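Local coordinates for cysteine desulfurase (Thermococcus onnurineus, PDB 5B89), which probably uses pyridoxal 5'-phosphate to take sulfur from L-cysteine, passing it to a sulfur carrier and releasing L-alanine, at residues F154-D159 with E169-G174; P333-R338 with K382-N387. One frame throughout, in Å; residues are numbered along the deposited sequence.

In the fold
Interactions 1 and 2 follow one another along the chain, their centres about 20 Å apart, and meet through the loop after strand 151-154. Lys-383, in the helix of interaction 2, extends to that loop: its NZ lies 3.1 Å from Gly-157 O, a probable hydrogen bond, while Leu-384 CD1 packs 3.6 Å from Asp-159 O. Interaction 1 is thereby tied to helix 378-384, and interaction 2 ties the end of that helix to the loop before strand 346-349. Both stand back from the active site: the side chain of Phe-154 is about 12 Å from that of the cofactor-binding His-134, and the side chain of Tyr-335 about 14 Å from a bound alanine.

Interaction 1: F154-D159 with E169-G174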
ATOM      1  N   PHE B 154       8.524  27.751  10.241  1.00 18.28           N
ATOM      2  CA  PHE B 154       7.640  27.909   9.141  1.00 17.60           C
ATOM      3  C   PHE B 154       7.926  29.155   8.392  1.00 17.03           C
ATOM      4  O   PHE B 154       7.997  30.299   9.022  1.00 20.48           O
ATOM      5  CB  PHE B 154       6.197  28.006   9.675  1.00 17.62           C
ATOM      6  CG  PHE B 154       5.781  26.816  10.439  1.00 17.52           C
ATOM      7  CD1 PHE B 154       5.407  25.622   9.791  1.00 19.80           C
ATOM      8  CD2 PHE B 154       5.913  26.805  11.780  1.00 18.62           C
ATOM      9  CE1 PHE B 154       5.123  24.503  10.476  1.00 22.39           C
ATOM     10  CE2 PHE B 154       5.600  25.704  12.502  1.00 22.46           C
ATOM     11  CZ  PHE B 154       5.196  24.541  11.876  1.00 20.63           C
ATOM     12  N   ILE B 155       8.085  29.073   7.091  1.00 17.39           N
ATOM     13  CA  ILE B 155       8.360  30.248   6.259  1.00 16.86           C
ATOM     14  C   ILE B 155       7.160  31.186   6.320  1.00 18.87           C
ATOM     15  O   ILE B 155       6.077  30.735   6.349  1.00 18.98           O
ATOM     16  CB  ILE B 155       8.586  29.843   4.786  1.00 16.92           C
ATOM     17  CG1 ILE B 155       9.798  28.945   4.716  1.00 17.79           C
ATOM     18  CG2 ILE B 155       8.806  31.016   3.863  1.00 16.98           C
ATOM     19  CD1 ILE B 155       9.937  28.131   3.463  1.00 20.44           C
ATOM     20  N   GLU B 156       7.399  32.484   6.321  1.00 17.41           N
ATOM     21  CA  GLU B 156       6.289  33.413   6.368  1.00 18.84           C
ATOM     22  C   GLU B 156       5.605  33.499   5.040  1.00 17.69           C
ATOM     23  O   GLU B 156       6.208  33.391   4.035  1.00 18.43           O
ATOM     24  CB  GLU B 156       6.768  34.819   6.798  1.00 22.08           C
ATOM     25  CG  GLU B 156       7.304  34.828   8.214  1.00 24.82           C
ATOM     26  CD  GLU B 156       7.596  36.211   8.730  1.00 37.55           C
ATOM     27  OE1 GLU B 156       7.554  37.141   7.941  1.00 40.40           O
ATOM     28  OE2 GLU B 156       7.900  36.340   9.927  1.00 40.21           O
ATOM     29  N   GLY B 157       4.324  33.782   5.094  1.00 17.93           N
ATOM     30  CA  GLY B 157       3.570  33.968   3.890  1.00 18.31           C
ATOM     31  C   GLY B 157       2.247  34.643   4.163  1.00 17.29           C
ATOM     32  O   GLY B 157       1.874  34.818   5.252  1.00 18.38           O
ATOM     33  N   ASP B 158       1.574  34.996   3.083  1.00 19.93           N
ATOM     34  CA  ASP B 158       0.307  35.686   3.125  1.00 20.46           C
ATOM     35  C   ASP B 158      -0.917  34.779   3.068  1.00 20.57           C
ATOM     36  O   ASP B 158      -0.798  33.603   3.022  1.00 20.19           O
ATOM     37  CB  ASP B 158       0.291  36.818   2.101  1.00 19.46           C
ATOM     38  CG  ASP B 158       0.160  36.341   0.685  1.00 21.73           C
ATOM     39  OD1 ASP B 158      -0.217  35.216   0.459  1.00 24.00           O
ATOM     40  OD2 ASP B 158       0.439  37.100  -0.196  1.00 22.19           O
ATOM     41  N   ASP B 159      -2.091  35.352   3.152  1.00 21.36           N
ATOM     42  CA  ASP B 159      -3.302  34.584   3.183  1.00 21.24           C
ATOM     43  C   ASP B 159      -3.666  33.944   1.856  1.00 21.45           C
ATOM     44  O   ASP B 159      -4.493  33.100   1.818  1.00 26.64           O
ATOM     45  CB  ASP B 159      -4.462  35.433   3.724  1.00 22.49           C
ATOM     46  CG  ASP B 159      -4.420  35.584   5.235  1.00 30.98           C
ATOM     47  OD1 ASP B 159      -3.550  35.006   5.872  1.00 30.92           O
ATOM     48  OD2 ASP B 159      -5.256  36.313   5.759  1.00 37.32           O
ATOM     49  N   GLU B 169      14.869  32.487   2.627  1.00 18.21           N
ATOM     50  CA  GLU B 169      16.319  32.420   2.608  1.00 19.54           C
ATOM     51  C   GLU B 169      16.865  32.503   4.008  1.00 18.80           C
ATOM     52  O   GLU B 169      17.780  31.741   4.375  1.00 19.61           O
ATOM     53  CB  GLU B 169      16.835  33.616   1.859  1.00 21.69           C
ATOM     54  CG  GLU B 169      16.696  33.648   0.385  1.00 29.01           C
ATOM     55  CD  GLU B 169      17.311  34.927  -0.214  1.00 39.45           C
ATOM     56  OE1 GLU B 169      17.000  36.033   0.277  1.00 50.16           O
ATOM     57  OE2 GLU B 169      18.092  34.817  -1.160  1.00 42.69           O
ATOM     58  N   LYS B 170      16.282  33.343   4.818  1.00 18.79           N
ATOM     59  CA  LYS B 170      16.710  33.459   6.172  1.00 23.01           C
ATOM     60  C   LYS B 170      16.479  32.218   6.965  1.00 22.84           C
ATOM     61  O   LYS B 170      17.325  31.808   7.673  1.00 25.29           O
ATOM     62  CB  LYS B 170      16.021  34.614   6.877  1.00 24.68           C
ATOM     63  CG  LYS B 170      16.453  35.928   6.343  1.00 33.42           C
ATOM     64  CD  LYS B 170      15.586  37.100   6.761  1.00 39.31           C
ATOM     65  CE  LYS B 170      16.197  38.366   6.165  1.00 43.50           C
ATOM     66  NZ  LYS B 170      15.352  39.581   6.096  1.00 49.85           N
ATOM     67  N   LYS B 171      15.306  31.631   6.841  1.00 20.43           N
ATOM     68  CA  LYS B 171      15.001  30.450   7.583  1.00 20.61           C
ATOM     69  C   LYS B 171      15.763  29.210   7.140  1.00 19.43           C
ATOM     70  O   LYS B 171      16.094  28.415   7.947  1.00 21.07           O
ATOM     71  CB  LYS B 171      13.515  30.157   7.501  1.00 22.38           C
ATOM     72  CG  LYS B 171      12.636  31.219   8.155  1.00 26.09           C
ATOM     73  CD  LYS B 171      11.772  30.584   9.183  1.00 26.27           C
ATOM     74  CE  LYS B 171      11.161  31.605  10.118  1.00 28.27           C
ATOM     75  NZ  LYS B 171      10.141  32.437   9.446  1.00 26.01           N
ATOM     76  N   ILE B 172      16.012  29.103   5.850  1.00 20.07           N
ATOM     77  CA  ILE B 172      16.624  27.865   5.283  1.00 19.01           C
ATOM     78  C   ILE B 172      18.150  27.851   5.602  1.00 22.04           C
ATOM     79  O   ILE B 172      18.733  26.783   5.738  1.00 18.76           O
ATOM     80  CB  ILE B 172      16.375  27.742   3.801  1.00 18.47           C
ATOM     81  CG1 ILE B 172      14.849  27.507   3.607  1.00 18.76           C
ATOM     82  CG2 ILE B 172      17.176  26.624   3.181  1.00 19.44           C
ATOM     83  CD1 ILE B 172      14.443  27.592   2.144  1.00 18.29           C
ATOM     84  N   LYS B 173      18.758  29.035   5.769  1.00 21.53           N
ATOM     85  CA  LYS B 173      20.178  29.094   6.205  1.00 24.10           C
ATOM     86  C   LYS B 173      20.285  28.405   7.557  1.00 21.28           C
ATOM     87  O   LYS B 173      19.557  28.681   8.500  1.00 22.20           O
ATOM     88  CB  LYS B 173      20.645  30.569   6.263  1.00 28.65           C
ATOM     89  CG  LYS B 173      22.105  30.711   6.789  1.00 35.77           C
ATOM     90  CD  LYS B 173      22.402  32.164   7.165  1.00 35.45           C
ATOM     91  CE  LYS B 173      23.812  32.332   7.742  1.00 42.50           C
ATOM     92  NZ  LYS B 173      24.869  31.842   6.811  1.00 46.55           N
ATOM     93  N   GLY B 174      21.184  27.415   7.632  1.00 21.89           N
ATOM     94  CA  GLY B 174      21.319  26.644   8.855  1.00 22.02           C
ATOM     95  C   GLY B 174      20.308  25.524   9.065  1.00 23.46           C
ATOM     96  O   GLY B 174      20.343  24.888  10.088  1.00 23.69           O
TER
HETATM   97  O   HOH W   1       9.124  34.430  11.142  1.00 36.76           O
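Lys-171 reaches from the last turn of helix 165-172 to the end of strand 151-154, where its ammonium nitrogen NZ donates a hydrogen bond of 3.1 Å to Phe-154 O. The nitrogen comes in above the carbonyl plane, 38° out of it, and not along a lone pair. A bend at chi2 (-124°) brings the lysine chain toward the carbonyl, so that Lys-171 CE lies 3.6 Å from Phe-154 O, and a second at chi4 (70°) turns NZ onto the oxygen. Glu-156 crosses this chain at about a right angle, and its CG stands 3.9 Å from Lys-171 NZ. The carboxylate makes no direct salt bridge here, since Glu-156 OE2 and Lys-171 NZ remain 4.5 Å apart. One water joins them instead, donating to Glu-156 OE2 at 2.6 Å and accepting from Lys-171 NZ at 2.8 Å. The direct salt bridge of Lys-171 is with Asp-167, one turn earlier in its helix, whose OD2 also accepts from Glu-156 N. The ammonium group is thus held by a carbonyl, a carboxylate and a water, and its charge probably polarises the Phe-154 carbonyl. Ile-155 is buried beside the lysine and packs on Val-128 of the neighbouring strand, while Phe-154 touches Leu-272 of the second subunit. Such a contact belongs to the alternating strands and helices of the large PLP-binding domain in class-V aminotransferases: helix 165-172 is clasped to strand 151-154, at one border of the seven-stranded sheet.

Interaction 2: P333-R338 with K382-N387; sequences PWYGPR and KKLGIN
One face of the Tyr-335 ring carries the CD1 methyl of Ile-386, a CH-pi contact 4.3 Å from the ring centroid and offset toward the rim, with Tyr-335 CZ nearest at 3.9 Å. Leu-384 CD2 approaches the same ring obliquely, 3.9 Å from Tyr-335 CD1. Ile-386 holds CG1 between its backbone N and carbonyl carbon (chi1 60°), which carries CD1 over the ring and leaves CG2 near the hydroxyl. The phenol oxygen is hydrogen-bonded to Asn-350. An alanine at Tyr-335 is likely to open a gap beside Leu-384 and Ile-386 and leave Asn-350 without this partner. Within 333-338, the guanidinium of Arg-338 lies over one face of the Trp-334 indole, with NH2 3.5 Å above the ring plane, while Pro-337 O sits at the indole edge. NH1 and NH2 of Arg-338 both donate to Trp-334 O, and NH1 also bonds Gly-336 O at 2.9 Å, so that one guanidinium links the carbonyls of the residues before and after Tyr-335. Across the contact, Leu-384 and Ile-386 flank Gly-385, the positive-phi C-prime residue of a Schellman motif: the aromatic ring packs on the hydrophobic pair at this capped helix end.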
ATOM      1  N   PRO B 333     -16.689  34.955  -2.268  1.00 18.71           N
ATOM      2  CA  PRO B 333     -15.237  34.999  -2.037  1.00 17.28           C
ATOM      3  C   PRO B 333     -14.459  33.702  -2.332  1.00 15.72           C
ATOM      4  O   PRO B 333     -14.928  32.671  -1.997  1.00 17.68           O
ATOM      5  CB  PRO B 333     -15.133  35.337  -0.566  1.00 21.71           C
ATOM      6  CG  PRO B 333     -16.282  34.704   0.029  1.00 23.00           C
ATOM      7  CD  PRO B 333     -17.376  35.065  -0.909  1.00 18.93           C
ATOM      8  N   TRP B 334     -13.300  33.828  -2.949  1.00 17.22           N
ATOM      9  CA  TRP B 334     -12.462  32.688  -3.243  1.00 16.81           C
ATOM     10  C   TRP B 334     -11.058  32.946  -2.732  1.00 18.37           C
ATOM     11  O   TRP B 334     -10.648  34.068  -2.585  1.00 19.68           O
ATOM     12  CB  TRP B 334     -12.518  32.278  -4.720  1.00 16.70           C
ATOM     13  CG  TRP B 334     -12.167  33.300  -5.702  1.00 16.73           C
ATOM     14  CD1 TRP B 334     -13.007  34.189  -6.277  1.00 18.58           C
ATOM     15  CD2 TRP B 334     -10.889  33.574  -6.244  1.00 15.84           C
ATOM     16  NE1 TRP B 334     -12.357  34.969  -7.126  1.00 19.51           N
ATOM     17  CE2 TRP B 334     -11.036  34.628  -7.123  1.00 16.74           C
ATOM     18  CE3 TRP B 334      -9.634  33.016  -6.090  1.00 16.83           C
ATOM     19  CZ2 TRP B 334     -10.007  35.116  -7.840  1.00 17.79           C
ATOM     20  CZ3 TRP B 334      -8.618  33.525  -6.789  1.00 18.47           C
ATOM     21  CH2 TRP B 334      -8.794  34.555  -7.650  1.00 18.10           C
ATOM     22  N   TYR B 335     -10.356  31.856  -2.473  1.00 15.89           N
ATOM     23  CA  TYR B 335      -9.071  31.873  -1.843  1.00 16.21           C
ATOM     24  C   TYR B 335      -7.921  31.517  -2.753  1.00 15.62           C
ATOM     25  O   TYR B 335      -8.093  31.053  -3.822  1.00 17.23           O
ATOM     26  CB  TYR B 335      -9.105  30.986  -0.595  1.00 16.60           C
ATOM     27  CG  TYR B 335     -10.290  31.253   0.320  1.00 18.98           C
ATOM     28  CD1 TYR B 335     -10.259  32.257   1.229  1.00 21.41           C
ATOM     29  CD2 TYR B 335     -11.425  30.487   0.261  1.00 19.77           C
ATOM     30  CE1 TYR B 335     -11.346  32.518   2.046  1.00 21.34           C
ATOM     31  CE2 TYR B 335     -12.509  30.753   1.050  1.00 19.17           C
ATOM     32  CZ  TYR B 335     -12.457  31.764   1.951  1.00 19.92           C
ATOM     33  OH  TYR B 335     -13.506  32.029   2.755  1.00 21.45           O
ATOM     34  N   GLY B 336      -6.743  31.815  -2.271  1.00 16.53           N
ATOM     35  CA  GLY B 336      -5.564  31.570  -3.057  1.00 15.45           C
ATOM     36  C   GLY B 336      -5.128  32.732  -3.908  1.00 16.09           C
ATOM     37  O   GLY B 336      -5.661  33.775  -3.902  1.00 18.26           O
ATOM     38  N   PRO B 337      -4.024  32.444  -4.676  1.00 14.70           N
ATOM     39  CA  PRO B 337      -3.469  33.539  -5.465  1.00 14.10           C
ATOM     40  C   PRO B 337      -4.330  34.141  -6.565  1.00 17.00           C
ATOM     41  O   PRO B 337      -4.938  33.485  -7.294  1.00 15.73           O
ATOM     42  CB  PRO B 337      -2.208  32.938  -6.085  1.00 14.15           C
ATOM     43  CG  PRO B 337      -1.797  31.895  -5.155  1.00 14.97           C
ATOM     44  CD  PRO B 337      -3.077  31.250  -4.800  1.00 14.53           C
ATOM     45  N   ARG B 338      -4.293  35.453  -6.651  1.00 18.46           N
ATOM     46  CA  ARG B 338      -4.969  36.175  -7.705  1.00 18.25           C
ATOM     47  C   ARG B 338      -4.203  36.139  -8.989  1.00 17.59           C
ATOM     48  O   ARG B 338      -4.780  36.254  -9.991  1.00 20.54           O
ATOM     49  CB  ARG B 338      -5.126  37.631  -7.329  1.00 21.37           C
ATOM     50  CG  ARG B 338      -6.357  37.985  -6.591  1.00 31.27           C
ATOM     51  CD  ARG B 338      -6.657  37.014  -5.507  1.00 34.27           C
ATOM     52  NE  ARG B 338      -8.049  37.068  -5.210  1.00 36.78           N
ATOM     53  CZ  ARG B 338      -8.716  36.279  -4.380  1.00 30.28           C
ATOM     54  NH1 ARG B 338      -8.151  35.301  -3.632  1.00 26.22           N
ATOM     55  NH2 ARG B 338      -9.984  36.511  -4.311  1.00 26.53           N
ATOM     56  N   LYS B 382      -6.939  27.900   9.997  1.00 23.59           N
ATOM     57  CA  LYS B 382      -6.723  28.703  11.215  1.00 23.76           C
ATOM     58  C   LYS B 382      -5.987  30.011  10.871  1.00 23.85           C
ATOM     59  O   LYS B 382      -6.358  31.064  11.416  1.00 26.02           O
ATOM     60  CB  LYS B 382      -6.004  27.866  12.247  1.00 25.49           C
ATOM     61  CG  LYS B 382      -6.851  26.785  12.800  1.00 23.86           C
ATOM     62  CD  LYS B 382      -6.055  25.907  13.765  1.00 23.70           C
ATOM     63  CE  LYS B 382      -6.930  24.767  14.150  1.00 24.01           C
ATOM     64  NZ  LYS B 382      -6.262  23.945  15.212  1.00 27.09           N
ATOM     65  N   LYS B 383      -5.066  30.008   9.904  1.00 22.12           N
ATOM     66  CA  LYS B 383      -4.377  31.223   9.424  1.00 23.90           C
ATOM     67  C   LYS B 383      -5.342  32.206   8.789  1.00 25.74           C
ATOM     68  O   LYS B 383      -5.238  33.482   8.950  1.00 28.83           O
ATOM     69  CB  LYS B 383      -3.231  30.856   8.489  1.00 22.88           C
ATOM     70  CG  LYS B 383      -2.391  31.994   7.932  1.00 25.68           C
ATOM     71  CD  LYS B 383      -1.295  31.447   7.023  1.00 26.02           C
ATOM     72  CE  LYS B 383      -0.438  32.481   6.396  1.00 27.77           C
ATOM     73  NZ  LYS B 383       0.262  33.316   7.448  1.00 25.99           N
ATOM     74  N   LEU B 384      -6.276  31.672   8.007  1.00 23.33           N
ATOM     75  CA  LEU B 384      -7.234  32.530   7.323  1.00 25.96           C
ATOM     76  C   LEU B 384      -8.396  32.907   8.233  1.00 26.08           C
ATOM     77  O   LEU B 384      -9.158  33.777   7.881  1.00 30.58           O
ATOM     78  CB  LEU B 384      -7.751  31.842   6.020  1.00 25.94           C
ATOM     79  CG  LEU B 384      -6.884  32.074   4.797  1.00 24.77           C
ATOM     80  CD1 LEU B 384      -5.419  31.705   5.043  1.00 25.27           C
ATOM     81  CD2 LEU B 384      -7.390  31.258   3.655  1.00 27.01           C
ATOM     82  N   GLY B 385      -8.558  32.258   9.379  1.00 26.77           N
ATOM     83  CA  GLY B 385      -9.682  32.640  10.298  1.00 27.42           C
ATOM     84  C   GLY B 385     -11.031  32.079   9.822  1.00 30.58           C
ATOM     85  O   GLY B 385     -12.080  32.657  10.090  1.00 30.96           O
ATOM     86  N   ILE B 386     -11.021  30.947   9.113  1.00 26.72           N
ATOM     87  CA  ILE B 386     -12.237  30.303   8.613  1.00 24.12           C
ATOM     88  C   ILE B 386     -12.271  28.866   9.095  1.00 24.24           C
ATOM     89  O   ILE B 386     -11.241  28.343   9.607  1.00 26.72           O
ATOM     90  CB  ILE B 386     -12.335  30.369   7.116  1.00 25.98           C
ATOM     91  CG1 ILE B 386     -11.136  29.659   6.480  1.00 26.46           C
ATOM     92  CG2 ILE B 386     -12.385  31.801   6.644  1.00 26.48           C
ATOM     93  CD1 ILE B 386     -11.167  29.582   4.966  1.00 27.68           C
ATOM     94  N   ASN B 387     -13.419  28.223   9.018  1.00 25.35           N
ATOM     95  CA  ASN B 387     -13.581  26.853   9.549  1.00 31.68           C
ATOM     96  C   ASN B 387     -13.276  25.802   8.484  1.00 28.61           C
ATOM     97  O   ASN B 387     -13.031  24.638   8.774  1.00 32.64           O
ATOM     98  CB  ASN B 387     -15.019  26.608  10.000  1.00 35.70           C
ATOM     99  CG  ASN B 387     -15.443  27.545  11.087  1.00 47.00           C
ATOM    100  OD1 ASN B 387     -14.668  27.785  12.015  1.00 46.78           O
ATOM    101  ND2 ASN B 387     -16.674  28.091  10.992  1.00 52.65           N
TER